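Local coordinates for mandelate racemase / muconate lactonizing enzyme family protein (Agrobacterium tumefaciens, PDB 4DXK) that probably works as a metal-dependent lyase or racemase of the mandelate racemase subgroup in the enolase superfamily, its substrate not established, at residues A[172-177]-A[214-219]; A[240-245]-A[263-268]. All blocks are in the same frame, centred on the assembly; numbering follows the deposited sequence.

Contact 1. Residues A[172-177]-A[214-219]; sequences KIWPFD and MVEFHS. With NA (sodium ion), chain C; PO4 (phosphate ion), chain B.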
loop_
_atom_site.group_PDB
_atom_site.type_symbol
_atom_site.label_atom_id
_atom_site.label_comp_id
_atom_site.label_asym_id
_atom_site.label_seq_id
_atom_site.Cartn_x
_atom_site.Cartn_y
_atom_site.Cartn_z
ATOM N N LYS A 172 -21.183 -19.895 -23.855
ATOM C CA LYS A 172 -20.755 -20.054 -22.472
ATOM C C LYS A 172 -21.043 -21.473 -22.008
ATOM O O LYS A 172 -22.138 -21.989 -22.227
ATOM C CB LYS A 172 -21.450 -19.035 -21.564
ATOM C CG LYS A 172 -20.945 -19.058 -20.122
ATOM C CD LYS A 172 -21.286 -17.762 -19.366
ATOM C CE LYS A 172 -22.720 -17.758 -18.871
ATOM N NZ LYS A 172 -23.041 -16.469 -18.191
ATOM N N ILE A 173 -20.047 -22.099 -21.379
ATOM C CA ILE A 173 -20.167 -23.475 -20.907
ATOM C C ILE A 173 -19.682 -23.580 -19.463
ATOM O O ILE A 173 -18.943 -22.716 -18.980
ATOM C CB ILE A 173 -19.385 -24.456 -21.815
ATOM C CG1 ILE A 173 -17.893 -24.114 -21.847
ATOM C CG2 ILE A 173 -19.965 -24.448 -23.226
ATOM C CD1 ILE A 173 -17.047 -25.145 -22.587
ATOM N N TRP A 174 -20.123 -24.622 -18.765
ATOM C CA TRP A 174 -19.729 -24.841 -17.374
ATOM C C TRP A 174 -19.350 -26.300 -17.109
ATOM O O TRP A 174 -20.015 -26.994 -16.337
ATOM C CB TRP A 174 -20.811 -24.363 -16.390
ATOM C CG TRP A 174 -22.232 -24.739 -16.716
ATOM C CD1 TRP A 174 -22.915 -25.838 -16.279
ATOM C CD2 TRP A 174 -23.156 -23.978 -17.499
ATOM N NE1 TRP A 174 -24.201 -25.818 -16.764
ATOM C CE2 TRP A 174 -24.374 -24.686 -17.516
ATOM C CE3 TRP A 174 -23.067 -22.774 -18.199
ATOM C CZ2 TRP A 174 -25.495 -24.229 -18.210
ATOM C CZ3 TRP A 174 -24.180 -22.318 -18.881
ATOM C CH2 TRP A 174 -25.376 -23.045 -18.884
ATOM N N PRO A 175 -18.264 -26.772 -17.743
ATOM C CA PRO A 175 -17.916 -28.190 -17.659
ATOM C C PRO A 175 -17.211 -28.586 -16.360
ATOM O O PRO A 175 -16.929 -29.773 -16.200
ATOM C CB PRO A 175 -16.981 -28.384 -18.858
ATOM C CG PRO A 175 -16.310 -27.067 -19.015
ATOM C CD PRO A 175 -17.339 -26.030 -18.622
ATOM N N PHE A 176 -16.949 -27.644 -15.456
ATOM C CA PHE A 176 -16.269 -27.968 -14.202
ATOM C C PHE A 176 -17.237 -28.185 -13.039
ATOM O O PHE A 176 -16.811 -28.549 -11.937
ATOM C CB PHE A 176 -15.267 -26.862 -13.837
ATOM C CG PHE A 176 -14.168 -26.689 -14.847
ATOM C CD1 PHE A 176 -13.018 -27.460 -14.776
ATOM C CD2 PHE A 176 -14.296 -25.779 -15.887
ATOM C CE1 PHE A 176 -12.005 -27.318 -15.722
ATOM C CE2 PHE A 176 -13.288 -25.632 -16.833
ATOM C CZ PHE A 176 -12.149 -26.399 -16.750
ATOM N N ASP A 177 -18.530 -27.963 -13.265
ATOM C CA ASP A 177 -19.491 -28.008 -12.164
ATOM C C ASP A 177 -19.607 -29.407 -11.553
ATOM O O ASP A 177 -19.745 -29.552 -10.342
ATOM C CB ASP A 177 -20.875 -27.533 -12.605
ATOM C CG ASP A 177 -20.958 -26.024 -12.805
ATOM O OD1 ASP A 177 -19.921 -25.346 -12.951
ATOM O OD2 ASP A 177 -22.100 -25.520 -12.845
ATOM N N MET A 214 -16.818 -18.450 -23.305
ATOM C CA MET A 214 -16.956 -17.987 -21.932
ATOM C C MET A 214 -17.030 -19.193 -21.012
ATOM O O MET A 214 -17.639 -20.207 -21.365
ATOM C CB MET A 214 -18.233 -17.172 -21.791
ATOM C CG MET A 214 -18.206 -15.880 -22.576
ATOM S SD MET A 214 -19.806 -15.539 -23.296
ATOM C CE MET A 214 -19.452 -14.000 -24.145
ATOM N N VAL A 215 -16.413 -19.094 -19.837
ATOM C CA VAL A 215 -16.462 -20.184 -18.878
ATOM C C VAL A 215 -17.200 -19.719 -17.645
ATOM O O VAL A 215 -16.850 -18.699 -17.035
ATOM C CB VAL A 215 -15.070 -20.650 -18.482
ATOM C CG1 VAL A 215 -15.179 -21.922 -17.654
ATOM C CG2 VAL A 215 -14.219 -20.889 -19.721
ATOM N N GLU A 216 -18.225 -20.472 -17.297
ATOM C CA GLU A 216 -19.020 -20.245 -16.110
ATOM C C GLU A 216 -18.579 -21.233 -15.034
ATOM O O GLU A 216 -18.454 -22.424 -15.322
ATOM C CB GLU A 216 -20.476 -20.530 -16.468
ATOM C CG GLU A 216 -21.361 -20.681 -15.289
ATOM C CD GLU A 216 -21.629 -19.351 -14.674
ATOM O OE1 GLU A 216 -20.909 -18.969 -13.726
ATOM O OE2 GLU A 216 -22.540 -18.672 -15.184
ATOM N N PHE A 217 -18.360 -20.755 -13.810
ATOM C CA PHE A 217 -17.999 -21.623 -12.685
ATOM C C PHE A 217 -19.037 -21.667 -11.572
ATOM O O PHE A 217 -18.902 -22.445 -10.628
ATOM C CB PHE A 217 -16.659 -21.197 -12.086
ATOM C CG PHE A 217 -15.495 -21.378 -13.014
ATOM C CD1 PHE A 217 -14.941 -22.638 -13.212
ATOM C CD2 PHE A 217 -14.950 -20.294 -13.698
ATOM C CE1 PHE A 217 -13.856 -22.809 -14.051
ATOM C CE2 PHE A 217 -13.866 -20.467 -14.546
ATOM C CZ PHE A 217 -13.315 -21.726 -14.715
ATOM N N HIS A 218 -20.040 -20.800 -11.662
ATOM C CA HIS A 218 -21.143 -20.771 -10.697
ATOM C C HIS A 218 -20.688 -20.649 -9.241
ATOM O O HIS A 218 -21.357 -21.139 -8.335
ATOM C CB HIS A 218 -22.031 -22.005 -10.870
ATOM C CG HIS A 218 -22.849 -21.982 -12.124
ATOM N ND1 HIS A 218 -22.889 -23.039 -13.006
ATOM C CD2 HIS A 218 -23.659 -21.028 -12.638
ATOM C CE1 HIS A 218 -23.703 -22.744 -14.007
ATOM N NE2 HIS A 218 -24.181 -21.528 -13.807
ATOM N N SER A 219 -19.556 -19.984 -9.020
ATOM C CA SER A 219 -19.019 -19.747 -7.672
ATOM C C SER A 219 -18.789 -21.019 -6.866
ATOM O O SER A 219 -18.858 -20.994 -5.638
ATOM C CB SER A 219 -19.904 -18.779 -6.878
ATOM O OG SER A 219 -19.768 -17.476 -7.424
HETATM NA NA NA C . -23.697 -16.960 -14.542
HETATM P P PO4 B . -25.735 -18.311 -16.605
HETATM O O1 PO4 B . -24.855 -17.122 -16.251
HETATM O O2 PO4 B . -26.959 -18.332 -15.721
HETATM O O3 PO4 B . -26.216 -18.272 -18.030
HETATM O O4 PO4 B . -24.951 -19.591 -16.393
HETATM O O HOH W 1 -17.841 -25.039 -14.808
HETATM O O HOH W 2 -17.636 -24.869 -11.457
HETATM O O HOH W 3 -22.535 -17.303 -12.556
HETATM O O HOH W 4 -25.345 -18.411 -13.684
#

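Contact 2. Residues A[240-245]-A[263-268]; sequences WHEDPI and PISASE. With NA (sodium ion), chain C.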
loop_
_atom_site.group_PDB
_atom_site.type_symbol
_atom_site.label_atom_id
_atom_site.label_comp_id
_atom_site.label_asym_id
_atom_site.label_seq_id
_atom_site.Cartn_x
_atom_site.Cartn_y
_atom_site.Cartn_z
ATOM N N TRP A 240 -13.769 -15.163 -20.925
ATOM C CA TRP A 240 -13.895 -14.703 -19.546
ATOM C C TRP A 240 -14.078 -15.883 -18.614
ATOM O O TRP A 240 -14.481 -16.964 -19.056
ATOM C CB TRP A 240 -14.987 -13.635 -19.399
ATOM C CG TRP A 240 -16.454 -14.028 -19.357
ATOM C CD1 TRP A 240 -17.047 -15.063 -18.671
ATOM C CD2 TRP A 240 -17.521 -13.290 -19.964
ATOM N NE1 TRP A 240 -18.420 -15.011 -18.833
ATOM C CE2 TRP A 240 -18.729 -13.925 -19.613
ATOM C CE3 TRP A 240 -17.568 -12.156 -20.780
ATOM C CZ2 TRP A 240 -19.973 -13.467 -20.069
ATOM C CZ3 TRP A 240 -18.800 -11.690 -21.203
ATOM C CH2 TRP A 240 -19.983 -12.347 -20.852
ATOM N N HIS A 241 -13.758 -15.679 -17.339
ATOM C CA HIS A 241 -13.932 -16.688 -16.300
ATOM C C HIS A 241 -14.906 -16.122 -15.292
ATOM O O HIS A 241 -14.570 -15.206 -14.523
ATOM C CB HIS A 241 -12.599 -17.034 -15.636
ATOM C CG HIS A 241 -11.663 -17.781 -16.534
ATOM N ND1 HIS A 241 -10.376 -18.113 -16.159
ATOM C CD2 HIS A 241 -11.821 -18.263 -17.789
ATOM C CE1 HIS A 241 -9.784 -18.762 -17.147
ATOM N NE2 HIS A 241 -10.637 -18.860 -18.152
ATOM N N GLU A 242 -16.125 -16.646 -15.321
ATOM C CA GLU A 242 -17.241 -16.064 -14.585
ATOM C C GLU A 242 -17.432 -16.747 -13.240
ATOM O O GLU A 242 -17.503 -17.982 -13.154
ATOM C CB GLU A 242 -18.509 -16.183 -15.427
ATOM C CG GLU A 242 -19.755 -15.553 -14.810
ATOM C CD GLU A 242 -20.930 -15.564 -15.770
ATOM O OE1 GLU A 242 -20.717 -15.685 -16.993
ATOM O OE2 GLU A 242 -22.090 -15.474 -15.306
ATOM N N ASP A 243 -17.522 -15.934 -12.193
ATOM C CA ASP A 243 -17.752 -16.417 -10.833
ATOM C C ASP A 243 -16.849 -17.604 -10.480
ATOM O O ASP A 243 -17.327 -18.663 -10.076
ATOM C CB ASP A 243 -19.238 -16.732 -10.637
ATOM C CG ASP A 243 -20.088 -15.484 -10.620
ATOM O OD1 ASP A 243 -19.562 -14.441 -10.211
ATOM O OD2 ASP A 243 -21.268 -15.538 -11.013
ATOM N N PRO A 244 -15.526 -17.417 -10.604
ATOM C CA PRO A 244 -14.617 -18.539 -10.345
ATOM C C PRO A 244 -14.607 -18.997 -8.889
ATOM O O PRO A 244 -14.282 -20.159 -8.619
ATOM C CB PRO A 244 -13.250 -17.969 -10.724
ATOM C CG PRO A 244 -13.402 -16.473 -10.560
ATOM C CD PRO A 244 -14.797 -16.202 -11.022
ATOM N N ILE A 245 -14.927 -18.080 -7.976
ATOM C CA ILE A 245 -15.021 -18.350 -6.547
ATOM C C ILE A 245 -16.275 -17.649 -6.031
ATOM O O ILE A 245 -16.902 -16.886 -6.758
ATOM C CB ILE A 245 -13.771 -17.862 -5.760
ATOM C CG1 ILE A 245 -13.624 -16.336 -5.863
ATOM C CG2 ILE A 245 -12.496 -18.589 -6.217
ATOM C CD1 ILE A 245 -12.575 -15.769 -4.908
ATOM N N PRO A 263 -9.997 -12.463 -18.245
ATOM C CA PRO A 263 -10.553 -11.569 -17.228
ATOM C C PRO A 263 -11.631 -12.262 -16.411
ATOM O O PRO A 263 -12.330 -13.169 -16.897
ATOM C CB PRO A 263 -11.174 -10.432 -18.050
ATOM C CG PRO A 263 -11.405 -11.019 -19.405
ATOM C CD PRO A 263 -10.269 -11.984 -19.611
ATOM N N ILE A 264 -11.761 -11.821 -15.166
ATOM C CA ILE A 264 -12.837 -12.259 -14.299
ATOM C C ILE A 264 -14.138 -11.618 -14.749
ATOM O O ILE A 264 -14.207 -10.399 -14.954
ATOM C CB ILE A 264 -12.561 -11.826 -12.851
ATOM C CG1 ILE A 264 -11.289 -12.495 -12.330
ATOM C CG2 ILE A 264 -13.741 -12.148 -11.940
ATOM C CD1 ILE A 264 -10.786 -11.896 -11.035
ATOM N N SER A 265 -15.174 -12.428 -14.881
ATOM C CA SER A 265 -16.522 -11.941 -15.068
ATOM C C SER A 265 -17.227 -12.056 -13.716
ATOM O O SER A 265 -17.334 -13.150 -13.153
ATOM C CB SER A 265 -17.196 -12.805 -16.130
ATOM O OG SER A 265 -18.573 -12.611 -16.210
ATOM N N ALA A 266 -17.659 -10.926 -13.166
ATOM C CA ALA A 266 -18.225 -10.878 -11.821
ATOM C C ALA A 266 -19.146 -9.669 -11.726
ATOM O O ALA A 266 -18.790 -8.606 -12.247
ATOM C CB ALA A 266 -17.111 -10.755 -10.784
ATOM N N SER A 267 -20.325 -9.794 -11.107
ATOM C CA SER A 267 -20.983 -11.059 -10.779
ATOM C C SER A 267 -22.487 -10.826 -10.695
ATOM O O SER A 267 -22.938 -9.917 -9.988
ATOM C CB SER A 267 -20.529 -11.630 -9.437
ATOM O OG SER A 267 -21.279 -12.802 -9.130
ATOM N N GLU A 268 -23.255 -11.687 -11.356
ATOM C CA GLU A 268 -24.709 -11.700 -11.225
ATOM C C GLU A 268 -25.151 -11.887 -9.770
ATOM O O GLU A 268 -26.286 -11.562 -9.416
ATOM C CB GLU A 268 -25.292 -12.819 -12.094
ATOM C CG GLU A 268 -24.934 -14.223 -11.591
ATOM C CD GLU A 268 -25.253 -15.342 -12.567
ATOM O OE1 GLU A 268 -24.994 -15.173 -13.771
ATOM O OE2 GLU A 268 -25.755 -16.402 -12.123
HETATM NA NA NA C . -23.697 -16.960 -14.542
HETATM O O HOH W 5 -21.781 -13.551 -12.865
HETATM O O HOH W 3 -22.535 -17.303 -12.556
HETATM O O HOH W 4 -25.345 -18.411 -13.684
#

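Contact 1. Residues A[172-177]-A[214-219]
Ile173 and Glu216 are joined through their backbones, Glu216 N to Ile173 O at 2.9 Å, and a second bond from Ile173 N to Met214 O (3.1 Å) completes the parallel pairing of strands 170-173 and 212-216, neighbours in the beta/alpha barrel of the enolase superfamily. The tight part lies on the face that carries Ile173 and Val215. Here the rings of Phe176 and Phe217 run side by side and point the same way, their planes 35° apart, with Phe176 CD2 3.5 Å from Phe217 CE1. Val215 CG1 sits at the rim of the Phe176 ring, and helices 190-207 and 223-232 close over this apolar layer.

On the opposite face of the sheet, which carries Lys172 and Met214, the contact turns polar. Lys172 lays CB and CG against Met214 CB, then bends at chi3 (80°), which carries NZ to within 2.7 Å of phosphate O1; the same ammonium is also held by Glu242 and Tyr118. Glu216 spends OE2 on the sodium ion at 2.2 Å, while OE1 accepts from His218 N and from a metal-bound water, so both oxygens are gripped and the carboxylate cannot easily turn.

Toward solvent the packing is more open. Trp174 is exposed, and the edge of His218 meets the face of its five-membered ring, the planes at 63°. His218 NE2 makes a weak hydrogen bond to phosphate O4 at 3.3 Å. The phosphate probably came from the crystallisation liquor. Beside CE1, the atom over Trp174, His218 ND1 donates almost in the ring plane to the syn lone pair of Asp177 OD2, 2.6 Å away.

Contact 2. Residues A[240-245]-A[263-268]
Asp243 holds strand 264-266 and the loop that follows it. Its backbone N donates to Ser265 O at 3.0 Å, and its OD1 accepts a hydrogen bond from Ser267 OG (2.6 Å), which meets it on the syn side, 27° from the carboxylate plane. Ser267 OG is also hydrogen-bonded to Thr269 OG1. Asp243 OD2 accepts from two waters, one a sodium ligand, the other held by Glu268 N and shared with Glu242 OE2.

His241 N to Pro263 O and Ser265 N to His241 O, both 2.9 Å, hold the strands in parallel. The His241 ring is satisfied by Thr238 and Tyr256. Ser265 CB stands over one face of Trp240, 3.5 Å from the five-membered ring centroid, a CH-pi contact. Trp240 NE1 donates to Glu242 OE1 at 3.0 Å, an oxygen Lys172 also holds.

Glu242 runs extended, CG anti to the backbone N (chi1 -177°), carrying OE2 to the sodium ion. Glu242 OE2 and Glu268 OE1 approach to 3.3 Å because both coordinate it. Glu268 OE2 accepts from another metal-bound water and is hydrogen-bonded to Tyr71 OH of a neighbouring subunit. With Glu216, these carboxylates at the C-terminal ends of successive barrel strands form the metal site typical of the enolase superfamily.

From the N terminus, the chain runs up strand 170-173 and through helices 177-183 and 190-207 before strand 212-216 closes contact 1. It then passes helix 223-232 and opens contact 2 at strand 240-242, which helix 253-259 and strand 264-266 complete. The two loops are therefore in series, neither nested nor crossed, and four consecutive strands of the parallel barrel sheet stand side by side. The seam between the contacts is strand 212-216 against 240-242, where Val215 O and Glu242 N lie 2.8 Å apart, probably hydrogen-bonded. A salt bridge from Lys172 NZ to Glu242 OE1, 2.7 Å, also joins them. Contact 1 brings one glutamate to the sodium ion, contact 2 two, with two shared waters.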